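Local coordinates for protein acetyl-CoA acetyltransferase (Elizabethkingia anophelis NUHP1, PDB 6BN2) that probably catalyses the thiolase reaction that joins two acetyl-CoA molecules into acetoacetyl-CoA, or its reversal, through an acetylated cysteine, at residues A[121-126]-A[357-363]. Numbering follows the deposited sequence.
Sequences GGMENM and PLGSSGS
The start of the buried helix 358-375, just after the predicted active-site residue His-356, lies against strand 117-125 of the thiolase core, and Gly-122 and Gly-359 are in direct backbone contact. The axes of strand 121-125 and helix 358-363 approach to 5.1 Å and are roughly antiparallel, at 150°. Gly-122 CA lies 3.9 Å from Ser-360 CA and makes a CA-H...O contact of 3.2 Å with Gly-359 O. Neither glycine has a side chain, so that carbonyl lies directly against Gly-122 CA and the Glu-124 carboxylate against the helix start at Gly-359; with no side chain between them, the two backbones pack directly.

Beside them, Glu-124 reaches the first turn of the helix. With CG anti to the backbone N (chi1 -152°) and the chain bent at chi2, the carboxylate folds back so that OE1 takes a weak hydrogen bond from Gly-359 N, 2.7 Å long but bent to 127° at the hydrogen. OE1 also accepts from Val-64 N and OE2 from Leu-65 N, so backbone N-H groups from two parts of the fold grip one buried carboxylate. Its CB meanwhile rests on Pro-357 CB at 3.8 Å. Further along, the Met-126 chain bends at chi3 and crosses Leu-358 at about a right angle, its CE methyl packing on Leu-358 CG at 3.6 Å.

At the Gly-121 end, Ser-363 OG stands 3.4 Å from Gly-121 C, and Ser-360 CB approaches Gly-122 O at 3.6 Å. Both serine hydroxyls hydrogen-bond to Ser-262 OG on the neighbouring strand 258-268, which ties the helix to a second strand of the sheet. The three backbone N-H donors, one at a helix start, would probably favour ionised Glu-124, whose buried carboxylate joins a strand and loop of the N-terminal thiolase region to the C-terminal region's helix.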
loop_
_atom_site.group_PDB
_atom_site.type_symbol
_atom_site.label_atom_id
_atom_site.label_comp_id
_atom_site.label_asym_id
_atom_site.label_seq_id
_atom_site.Cartn_x
_atom_site.Cartn_y
_atom_site.Cartn_z
ATOM N N GLY A 121 -2.860 10.068 4.934
ATOM C CA GLY A 121 -2.123 11.077 4.189
ATOM C C GLY A 121 -1.210 10.431 3.173
ATOM O O GLY A 121 -1.510 9.350 2.658
ATOM N N GLY A 122 -0.097 11.090 2.873
ATOM C CA GLY A 122 0.813 10.576 1.867
ATOM C C GLY A 122 2.137 11.296 1.945
ATOM O O GLY A 122 2.258 12.366 2.565
ATOM N N MET A 123 3.135 10.691 1.307
ATOM C CA MET A 123 4.497 11.187 1.421
ATOM C C MET A 123 5.293 10.710 0.214
ATOM O O MET A 123 5.069 9.607 -0.292
ATOM C CB MET A 123 5.146 10.686 2.729
ATOM C CG MET A 123 5.239 9.147 2.819
ATOM S SD MET A 123 5.549 8.608 4.518
ATOM C CE MET A 123 5.408 6.801 4.334
ATOM N N GLU A 124 6.252 11.529 -0.211
ATOM C CA GLU A 124 7.112 11.122 -1.312
ATOM C C GLU A 124 8.369 11.969 -1.273
ATOM O O GLU A 124 8.302 13.186 -1.082
ATOM C CB GLU A 124 6.420 11.289 -2.675
ATOM C CG GLU A 124 6.939 10.291 -3.721
ATOM C CD GLU A 124 6.332 8.899 -3.522
ATOM O OE1 GLU A 124 5.090 8.763 -3.659
ATOM O OE2 GLU A 124 7.087 7.961 -3.202
ATOM N N ASN A 125 9.513 11.329 -1.473
ATOM C CA ASN A 125 10.729 12.080 -1.768
ATOM C C ASN A 125 11.244 11.540 -3.095
ATOM O O ASN A 125 11.902 10.495 -3.145
ATOM C CB ASN A 125 11.762 11.969 -0.656
ATOM C CG ASN A 125 12.925 12.894 -0.902
ATOM O OD1 ASN A 125 13.489 12.873 -1.986
ATOM N ND2 ASN A 125 13.241 13.764 0.065
ATOM N N MET A 126 10.904 12.241 -4.172
ATOM C CA MET A 126 11.296 11.770 -5.489
ATOM C C MET A 126 12.791 11.945 -5.706
ATOM O O MET A 126 13.398 11.146 -6.426
ATOM C CB MET A 126 10.449 12.491 -6.533
ATOM C CG MET A 126 8.969 12.164 -6.289
ATOM S SD MET A 126 7.792 12.856 -7.477
ATOM C CE MET A 126 8.087 11.836 -8.934
ATOM N N PRO A 357 4.571 15.647 -5.497
ATOM C CA PRO A 357 5.161 14.436 -4.895
ATOM C C PRO A 357 4.129 13.329 -4.940
ATOM O O PRO A 357 3.105 13.411 -4.256
ATOM C CB PRO A 357 5.469 14.869 -3.448
ATOM C CG PRO A 357 5.101 16.402 -3.374
ATOM C CD PRO A 357 4.088 16.584 -4.473
ATOM N N LEU A 358 4.375 12.308 -5.774
ATOM C CA LEU A 358 3.284 11.433 -6.219
ATOM C C LEU A 358 2.386 10.962 -5.074
ATOM O O LEU A 358 1.162 11.126 -5.125
ATOM C CB LEU A 358 3.847 10.205 -6.953
ATOM C CG LEU A 358 4.829 10.457 -8.099
ATOM C CD1 LEU A 358 5.152 9.092 -8.769
ATOM C CD2 LEU A 358 4.280 11.446 -9.117
ATOM N N GLY A 359 2.972 10.336 -4.048
ATOM C CA GLY A 359 2.161 9.690 -3.020
ATOM C C GLY A 359 1.460 10.638 -2.074
ATOM O O GLY A 359 0.561 10.198 -1.350
ATOM N N SER A 360 1.826 11.925 -2.089
ATOM C CA SER A 360 1.210 12.922 -1.224
ATOM C C SER A 360 0.127 13.728 -1.918
ATOM O O SER A 360 -0.809 14.174 -1.251
ATOM C CB SER A 360 2.297 13.874 -0.687
ATOM O OG SER A 360 1.721 14.955 0.054
ATOM N N SER A 361 0.211 13.921 -3.239
ATOM C CA SER A 361 -0.681 14.878 -3.903
ATOM C C SER A 361 -2.163 14.568 -3.700
ATOM O O SER A 361 -2.979 15.491 -3.620
ATOM C CB SER A 361 -0.363 14.941 -5.392
ATOM O OG SER A 361 0.898 15.582 -5.569
ATOM N N GLY A 362 -2.543 13.287 -3.675
ATOM C CA GLY A 362 -3.952 12.949 -3.554
ATOM C C GLY A 362 -4.576 13.361 -2.237
ATOM O O GLY A 362 -5.775 13.670 -2.184
ATOM N N SER A 363 -3.796 13.349 -1.151
ATOM C CA SER A 363 -4.282 13.946 0.086
ATOM C C SER A 363 -3.996 15.441 0.160
ATOM O O SER A 363 -4.777 16.175 0.770
ATOM C CB SER A 363 -3.686 13.221 1.310
ATOM O OG SER A 363 -2.313 12.888 1.127
#